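Local coordinates for alpha-actinin-like protein 1 (Schizosaccharomyces pombe, PDB 5BVR) that binds actin filaments and takes part in forming and organizing the actin ring during cytokinesis and septation, at residues W19-L24 and P30-L35; E55-Y60 and L78-S83; K181-N186 and V209-R214. All blocks are in the same frame, centred on the assembly; numbering follows the deposited sequence.

In the fold
The chain is the tandem calponin-homology (CH) actin-binding domain. Interactions 1 and 2 belong to the first CH domain, their centres about 19 Å apart and their nearest atoms about 9 Å; interaction 3 belongs to the second, about 41 Å from interaction 2 and 27 Å from interaction 1, centre to centre. All three tie a loop to a helix. Segments of the first two touch the actin-binding region 88-112: Leu35 of interaction 1 packs on Leu101, Leu105 and Ile108, whereas Leu78 and Ile81, on the helical segment of interaction 2, pack on Leu88 and Leu107. Asp213 of interaction 3 binds one zinc ion; a different zinc lies about 13 Å from the side chain of Leu35.

Interaction 1. Residues W19-L24 and P30-L35; sequences WFNTKL and PSVFDL
Asn21 OD1 accepts the backbone N-H of Val32 at 2.8 Å (N-H...O 166°), and Asn21 ND2 gives a hydrogen to Val32 O at 3.0 Å. One helix-borne amide thus reads both polar backbone atoms of a single residue, pinning the loop 30-35 of the first CH domain to helix 11-25. The second bond is nearly straight (176°): Val32 O lies in the amide plane of Asn21 and receives ND2 on a lone pair. OD1 is met from a donor tilted slightly out of its carbonyl plane. The two bonds fix the rotation of the amide, with OD1 toward the N-H and ND2 toward the oxygen.

On the buried side, Val32 CG2 sits over one face of the Phe20 ring, 4.1 Å from its centroid, in a CH-pi contact displaced toward the rim. The same methyl meets Leu24 CD1 at 4.0 Å. Phe20 CG is roughly anti to the backbone N (chi1 -155°), which carries the ring toward the loop; Leu35 CD2 approaches it obliquely, while Leu48 of helix 43-53 and Leu39 also touch the Phe20 side chain. At the Pro30 end of the segment, Leu24 CD1 lies 3.4 Å from Pro30 O, a buried carbonyl oxygen without a polar partner.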
# COMPACT_ATOMS: atom_id res chain seq x y z
N TRP A 19 -0.54 -5.34 -2.21
CA TRP A 19 -1.42 -4.72 -1.22
C TRP A 19 -2.82 -5.37 -1.30
O TRP A 19 -3.38 -5.79 -0.28
CB TRP A 19 -1.49 -3.21 -1.44
CG TRP A 19 -2.47 -2.56 -0.54
CD1 TRP A 19 -2.28 -2.15 0.76
CD2 TRP A 19 -3.83 -2.28 -0.85
NE1 TRP A 19 -3.44 -1.59 1.24
CE2 TRP A 19 -4.42 -1.69 0.28
CE3 TRP A 19 -4.62 -2.47 -1.99
CZ2 TRP A 19 -5.74 -1.27 0.30
CZ3 TRP A 19 -5.93 -2.05 -1.97
CH2 TRP A 19 -6.48 -1.47 -0.83
N PHE A 20 -3.34 -5.48 -2.51
CA PHE A 20 -4.66 -6.06 -2.77
C PHE A 20 -4.69 -7.47 -2.17
O PHE A 20 -5.64 -7.84 -1.46
CB PHE A 20 -4.90 -6.06 -4.29
CG PHE A 20 -6.34 -6.06 -4.74
CD1 PHE A 20 -7.22 -7.05 -4.36
CD2 PHE A 20 -6.77 -5.08 -5.63
CE1 PHE A 20 -8.52 -7.04 -4.83
CE2 PHE A 20 -8.05 -5.07 -6.11
CZ PHE A 20 -8.93 -6.06 -5.71
N ASN A 21 -3.64 -8.24 -2.43
CA ASN A 21 -3.57 -9.61 -1.94
C ASN A 21 -3.44 -9.75 -0.44
O ASN A 21 -3.99 -10.70 0.13
CB ASN A 21 -2.48 -10.40 -2.65
CG ASN A 21 -2.84 -10.70 -4.08
OD1 ASN A 21 -4.01 -10.69 -4.46
ND2 ASN A 21 -1.84 -10.95 -4.89
N THR A 22 -2.75 -8.83 0.23
CA THR A 22 -2.74 -8.87 1.70
C THR A 22 -4.17 -8.77 2.26
O THR A 22 -4.49 -9.37 3.28
CB THR A 22 -1.86 -7.77 2.35
OG1 THR A 22 -2.42 -6.47 2.13
CG2 THR A 22 -0.45 -7.83 1.83
N LYS A 23 -5.03 -8.01 1.59
CA LYS A 23 -6.41 -7.88 2.03
C LYS A 23 -7.21 -9.16 1.72
O LYS A 23 -7.86 -9.75 2.62
CB LYS A 23 -7.05 -6.66 1.39
CG LYS A 23 -6.37 -5.34 1.68
CD LYS A 23 -6.11 -5.09 3.16
CE LYS A 23 -5.41 -3.76 3.34
NZ LYS A 23 -5.17 -3.49 4.78
N LEU A 24 -7.16 -9.60 0.47
CA LEU A 24 -7.87 -10.81 0.06
C LEU A 24 -7.45 -12.03 0.89
O LEU A 24 -8.31 -12.84 1.26
CB LEU A 24 -7.62 -11.10 -1.41
CG LEU A 24 -8.21 -10.12 -2.43
CD1 LEU A 24 -7.76 -10.52 -3.81
CD2 LEU A 24 -9.73 -10.12 -2.34
N PRO A 30 -9.06 -16.02 -3.36
CA PRO A 30 -8.06 -16.19 -4.43
C PRO A 30 -7.33 -14.88 -4.68
O PRO A 30 -7.90 -13.82 -4.47
CB PRO A 30 -8.90 -16.58 -5.65
CG PRO A 30 -10.31 -16.22 -5.32
CD PRO A 30 -10.43 -16.31 -3.83
N SER A 31 -6.07 -14.97 -5.10
CA SER A 31 -5.26 -13.79 -5.34
C SER A 31 -5.42 -13.16 -6.72
O SER A 31 -5.90 -13.76 -7.69
CB SER A 31 -3.78 -14.12 -5.14
OG SER A 31 -3.53 -14.56 -3.82
N VAL A 32 -5.00 -11.90 -6.78
CA VAL A 32 -4.81 -11.19 -8.01
C VAL A 32 -3.41 -11.52 -8.51
O VAL A 32 -2.45 -11.42 -7.75
CB VAL A 32 -4.90 -9.67 -7.78
CG1 VAL A 32 -4.54 -8.88 -9.05
CG2 VAL A 32 -6.29 -9.29 -7.28
N PHE A 33 -3.30 -11.89 -9.78
CA PHE A 33 -2.00 -12.11 -10.41
C PHE A 33 -1.74 -11.09 -11.51
O PHE A 33 -0.58 -10.73 -11.78
CB PHE A 33 -1.94 -13.53 -10.96
CG PHE A 33 -1.99 -14.58 -9.89
CD1 PHE A 33 -0.86 -14.87 -9.15
CD2 PHE A 33 -3.16 -15.25 -9.60
CE1 PHE A 33 -0.89 -15.83 -8.16
CE2 PHE A 33 -3.20 -16.21 -8.61
CZ PHE A 33 -2.06 -16.49 -7.89
N ASP A 34 -2.81 -10.61 -12.13
CA ASP A 34 -2.73 -9.66 -13.23
C ASP A 34 -3.90 -8.70 -13.18
O ASP A 34 -5.04 -9.07 -13.50
CB ASP A 34 -2.73 -10.43 -14.56
CG ASP A 34 -2.48 -9.53 -15.77
OD1 ASP A 34 -2.47 -8.29 -15.62
OD2 ASP A 34 -2.32 -10.08 -16.88
N LEU A 35 -3.63 -7.47 -12.76
CA LEU A 35 -4.68 -6.47 -12.63
C LEU A 35 -5.34 -6.12 -13.95
O LEU A 35 -6.41 -5.51 -13.94
CB LEU A 35 -4.14 -5.21 -11.96
CG LEU A 35 -3.94 -5.32 -10.45
CD1 LEU A 35 -3.15 -4.10 -9.96
CD2 LEU A 35 -5.27 -5.42 -9.73

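Interaction 2. Residues E55-Y60 and L78-S83; sequences ENLGRY and LEYIKS
The Tyr80 ring takes Leu57 CD1 over one face and the Glu55 carboxylate at its edge. Leu57 CD1 stands 4.0 Å from the Tyr80 ring centroid, a CH-pi contact a little off the ring normal and displaced toward the rim, close above CE1 and CD1 of the tyrosine. The second methyl, Leu57 CD2, comes to 4.1 Å from Tyr80 CG, so both methyls of Leu57 lie over the same face of the ring, the two side chains crossing at about a right angle. The contact joins helix 67-83 of the first CH domain to the irregular loop that follows helix 43-53, on the surface of the fold.

Tyr80 CG is anti to the backbone N (chi1 173°), an arrangement that reaches the phenol out from the helix toward the loop. Its OH donates to Glu55 OE2 at 2.6 Å. The hydroxyl meets that oxygen from above the carboxylate plane, which is turned 66° against the ring; the extended stem of Glu55 brings the carboxylate to the ring's hydroxyl end.

Within the loop, Asn56 OD1 accepts from Gly58 N at 2.8 Å, an Asx turn around Leu57, and the backbone of Leu57 is bonded through its N to Glu50 and through its O to Lys76. Glu55 OE2 also has a long, weak ion pair with Lys84, just past the helix segment. With a phenol donor and a nearby lysine, the carboxylate probably favours its charged form, and the short bond is then best read as a phenol O-H given to an anion.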
# COMPACT_ATOMS: atom_id res chain seq x y z
N GLU A 55 -17.80 -3.69 5.54
CA GLU A 55 -19.22 -3.72 5.25
C GLU A 55 -19.60 -4.90 4.38
O GLU A 55 -18.81 -5.39 3.59
CB GLU A 55 -19.66 -2.43 4.55
CG GLU A 55 -19.56 -1.21 5.41
CD GLU A 55 -20.02 0.02 4.67
OE1 GLU A 55 -21.20 0.06 4.27
OE2 GLU A 55 -19.18 0.94 4.48
N ASN A 56 -20.83 -5.34 4.53
CA ASN A 56 -21.39 -6.37 3.69
C ASN A 56 -22.07 -5.69 2.53
O ASN A 56 -23.04 -4.96 2.72
CB ASN A 56 -22.41 -7.15 4.49
CG ASN A 56 -22.86 -8.42 3.79
OD1 ASN A 56 -23.13 -8.43 2.59
ND2 ASN A 56 -22.93 -9.50 4.55
N LEU A 57 -21.55 -5.91 1.32
CA LEU A 57 -22.09 -5.27 0.13
C LEU A 57 -23.29 -6.04 -0.44
O LEU A 57 -23.87 -5.63 -1.42
CB LEU A 57 -20.99 -5.08 -0.93
CG LEU A 57 -20.22 -3.74 -0.93
CD1 LEU A 57 -19.57 -3.47 0.41
CD2 LEU A 57 -19.17 -3.71 -2.03
N GLY A 58 -23.65 -7.16 0.19
CA GLY A 58 -24.84 -7.90 -0.22
C GLY A 58 -24.64 -8.77 -1.44
O GLY A 58 -23.53 -9.19 -1.77
N ARG A 59 -25.73 -9.07 -2.14
CA ARG A 59 -25.66 -10.06 -3.20
C ARG A 59 -25.08 -9.49 -4.49
O ARG A 59 -25.21 -8.31 -4.80
CB ARG A 59 -27.02 -10.73 -3.43
CG ARG A 59 -27.04 -12.16 -2.89
CD ARG A 59 -28.40 -12.82 -2.98
NE ARG A 59 -29.15 -12.35 -4.14
CZ ARG A 59 -30.17 -11.49 -4.10
NH1 ARG A 59 -30.60 -11.00 -2.94
NH2 ARG A 59 -30.78 -11.14 -5.22
N TYR A 60 -24.38 -10.34 -5.22
CA TYR A 60 -23.84 -9.97 -6.52
C TYR A 60 -23.73 -11.24 -7.33
O TYR A 60 -24.05 -12.32 -6.83
CB TYR A 60 -22.48 -9.28 -6.38
CG TYR A 60 -21.46 -10.08 -5.63
CD1 TYR A 60 -21.35 -9.99 -4.25
CD2 TYR A 60 -20.60 -10.95 -6.29
CE1 TYR A 60 -20.42 -10.72 -3.55
CE2 TYR A 60 -19.65 -11.68 -5.60
CZ TYR A 60 -19.57 -11.56 -4.22
OH TYR A 60 -18.64 -12.28 -3.49
N LEU A 78 -18.40 0.34 -7.97
CA LEU A 78 -18.16 1.75 -8.20
C LEU A 78 -19.19 2.59 -7.46
O LEU A 78 -18.83 3.63 -6.89
CB LEU A 78 -18.16 2.07 -9.70
CG LEU A 78 -17.08 1.36 -10.54
CD1 LEU A 78 -17.15 1.84 -11.98
CD2 LEU A 78 -15.70 1.59 -9.99
N GLU A 79 -20.43 2.14 -7.43
CA GLU A 79 -21.45 2.88 -6.72
C GLU A 79 -21.14 2.90 -5.23
O GLU A 79 -21.32 3.95 -4.58
CB GLU A 79 -22.85 2.32 -7.01
CG GLU A 79 -23.33 2.66 -8.42
CD GLU A 79 -23.33 4.17 -8.69
OE1 GLU A 79 -23.81 4.93 -7.81
OE2 GLU A 79 -22.85 4.59 -9.76
N TYR A 80 -20.64 1.79 -4.68
CA TYR A 80 -20.25 1.78 -3.26
C TYR A 80 -19.13 2.80 -3.00
O TYR A 80 -19.19 3.60 -2.06
CB TYR A 80 -19.81 0.38 -2.82
CG TYR A 80 -19.25 0.38 -1.42
CD1 TYR A 80 -20.09 0.40 -0.32
CD2 TYR A 80 -17.88 0.43 -1.21
CE1 TYR A 80 -19.58 0.43 0.96
CE2 TYR A 80 -17.36 0.45 0.07
CZ TYR A 80 -18.21 0.45 1.14
OH TYR A 80 -17.67 0.48 2.42
N ILE A 81 -18.12 2.79 -3.86
CA ILE A 81 -17.01 3.72 -3.73
C ILE A 81 -17.48 5.18 -3.77
O ILE A 81 -17.09 6.01 -2.91
CB ILE A 81 -15.96 3.44 -4.82
CG1 ILE A 81 -15.33 2.05 -4.56
CG2 ILE A 81 -14.87 4.52 -4.84
CD1 ILE A 81 -14.48 1.52 -5.74
N LYS A 82 -18.37 5.49 -4.70
CA LYS A 82 -18.94 6.82 -4.81
C LYS A 82 -19.74 7.18 -3.56
O LYS A 82 -19.66 8.31 -3.07
CB LYS A 82 -19.83 6.90 -6.05
CG LYS A 82 -20.47 8.25 -6.28
CD LYS A 82 -21.32 8.25 -7.54
CE LYS A 82 -21.97 9.61 -7.77
NZ LYS A 82 -22.84 9.62 -8.99
N SER A 83 -20.50 6.22 -3.04
CA SER A 83 -21.33 6.44 -1.85
C SER A 83 -20.51 6.84 -0.63
O SER A 83 -21.04 7.46 0.30
CB SER A 83 -22.15 5.19 -1.53
OG SER A 83 -21.41 4.26 -0.77

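Interaction 3. Residues K181-N186 and V209-R214; sequences KNHRAN and VCDVDR. With ZN (zinc ion), chain C.
Cys210 SG lies over one face of the Arg184 guanidinium, 3.8 Å above its plane and displaced toward the rim, so a buried thiol packs beneath a charged group at the surface. The sulfur also lodges against the first turn of helix 183-198, with Arg184 CA at 3.5 Å. Cys210 SG is anti to its backbone N (chi1 -178°), which sends it from the loop toward that turn. Arg184 bends at chi3 to fold its end back across the cysteine.

Two waters lie at the edge of the guanidinium, in its plane. Water 1 takes a hydrogen from Arg184 NH2 and gives one to Cys210 O at 2.7 Å; water 2 gives one to Asp211 OD2 and is held only weakly by the same NH2. The arginine thus reaches the loop through solvent as well as by its face.

Beside this, His183 ND1 donates to Asp211 OD1 at 2.6 Å. The bond is nearly straight (173°), lies in the imidazole plane and uses the syn lone pair of Asp211 OD1, in a carboxylate whose plane is turned 57° against the ring. Asp211 adopts positive phi in a type II turn, Val209 to Val212, and its backbone is also hydrogen-bonded to Thr156. At the helix N-terminus, Asn182 is the N-cap, its OD1 accepting from Ala185 N at 3.0 Å.

Farther along, Asp213 OD1 binds a zinc ion at 1.9 Å, with a water 2.2 Å from the metal. Leaving the metal aside, the contact joins the asparagine-capped N-terminus of helix 183-198, through a His-carboxylate bond, to the type II beta turn before helix 217-234, within the second CH domain.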
# COMPACT_ATOMS: atom_id res chain seq x y z
N LYS A 181 26.95 3.14 4.01
CA LYS A 181 27.12 3.20 2.57
C LYS A 181 26.52 2.00 1.84
O LYS A 181 26.34 2.06 0.63
CB LYS A 181 28.61 3.36 2.22
CG LYS A 181 29.01 4.66 1.50
CD LYS A 181 28.24 5.91 1.96
CE LYS A 181 28.60 7.13 1.12
NZ LYS A 181 27.53 8.18 1.23
N ASN A 182 26.18 0.92 2.56
CA ASN A 182 25.63 -0.26 1.90
C ASN A 182 24.12 -0.17 1.84
O ASN A 182 23.40 -0.84 2.58
CB ASN A 182 26.08 -1.57 2.56
CG ASN A 182 25.90 -2.77 1.63
OD1 ASN A 182 25.04 -2.76 0.72
ND2 ASN A 182 26.72 -3.79 1.84
N HIS A 183 23.64 0.65 0.91
CA HIS A 183 22.22 0.92 0.79
C HIS A 183 21.45 -0.36 0.55
O HIS A 183 20.39 -0.55 1.12
CB HIS A 183 21.99 1.90 -0.35
CG HIS A 183 22.66 3.22 -0.15
ND1 HIS A 183 22.64 4.21 -1.11
CD2 HIS A 183 23.36 3.72 0.89
CE1 HIS A 183 23.32 5.26 -0.66
NE2 HIS A 183 23.76 4.98 0.55
N ARG A 184 21.96 -1.25 -0.30
CA ARG A 184 21.19 -2.44 -0.69
C ARG A 184 21.08 -3.42 0.47
O ARG A 184 19.99 -3.95 0.75
CB ARG A 184 21.83 -3.10 -1.92
CG ARG A 184 20.94 -4.18 -2.56
CD ARG A 184 21.28 -4.39 -4.04
NE ARG A 184 21.26 -3.13 -4.79
CZ ARG A 184 20.25 -2.68 -5.54
NH1 ARG A 184 19.13 -3.38 -5.69
NH2 ARG A 184 20.37 -1.51 -6.16
N ALA A 185 22.19 -3.66 1.16
CA ALA A 185 22.16 -4.55 2.32
C ALA A 185 21.28 -4.01 3.45
O ALA A 185 20.54 -4.76 4.10
CB ALA A 185 23.58 -4.78 2.82
N ASN A 186 21.32 -2.71 3.65
CA ASN A 186 20.53 -2.08 4.71
C ASN A 186 19.05 -2.10 4.37
O ASN A 186 18.22 -2.37 5.22
CB ASN A 186 21.03 -0.67 4.96
CG ASN A 186 22.43 -0.66 5.56
OD1 ASN A 186 22.90 -1.69 6.06
ND2 ASN A 186 23.07 0.49 5.54
N VAL A 209 13.29 0.37 -4.98
CA VAL A 209 13.51 1.65 -4.30
C VAL A 209 14.99 1.95 -4.02
O VAL A 209 15.39 3.12 -4.03
CB VAL A 209 12.66 1.75 -2.99
CG1 VAL A 209 12.70 0.47 -2.25
CG2 VAL A 209 13.08 2.92 -2.07
N CYS A 210 15.81 0.91 -3.83
CA CYS A 210 17.23 1.14 -3.47
C CYS A 210 17.99 1.83 -4.61
O CYS A 210 18.08 1.33 -5.73
CB CYS A 210 17.90 -0.19 -3.13
SG CYS A 210 19.61 0.02 -2.62
N ASP A 211 18.50 3.01 -4.28
CA ASP A 211 19.25 3.82 -5.22
C ASP A 211 18.54 4.04 -6.56
O ASP A 211 19.17 4.10 -7.62
CB ASP A 211 20.63 3.21 -5.42
CG ASP A 211 21.49 3.25 -4.18
OD1 ASP A 211 21.31 4.17 -3.34
OD2 ASP A 211 22.34 2.34 -4.05
N VAL A 212 17.23 4.20 -6.47
CA VAL A 212 16.41 4.53 -7.63
C VAL A 212 16.27 6.05 -7.74
O VAL A 212 15.90 6.73 -6.79
CB VAL A 212 15.02 3.87 -7.50
CG1 VAL A 212 14.04 4.36 -8.58
CG2 VAL A 212 15.20 2.35 -7.55
N ASP A 213 16.61 6.57 -8.91
CA ASP A 213 16.61 7.99 -9.14
C ASP A 213 15.21 8.58 -9.01
O ASP A 213 15.04 9.61 -8.39
CB ASP A 213 17.18 8.22 -10.55
CG ASP A 213 17.27 9.67 -10.94
OD1 ASP A 213 17.79 10.49 -10.17
OD2 ASP A 213 16.82 9.99 -12.07
N ARG A 214 14.20 7.92 -9.59
CA ARG A 214 12.82 8.43 -9.51
C ARG A 214 11.88 7.33 -9.01
O ARG A 214 11.15 6.71 -9.78
CB ARG A 214 12.36 8.92 -10.88
CG ARG A 214 13.20 10.05 -11.46
CD ARG A 214 12.66 10.49 -12.81
NE ARG A 214 13.70 11.07 -13.66
CZ ARG A 214 13.95 12.37 -13.79
NH1 ARG A 214 13.24 13.27 -13.11
NH2 ARG A 214 14.92 12.77 -14.60
ZN ZN C . 18.00 12.24 -10.91
O HOH W 1 17.58 -0.78 -7.26
O HOH W 2 23.02 0.60 -5.98
O HOH W 3 19.17 13.26 -9.27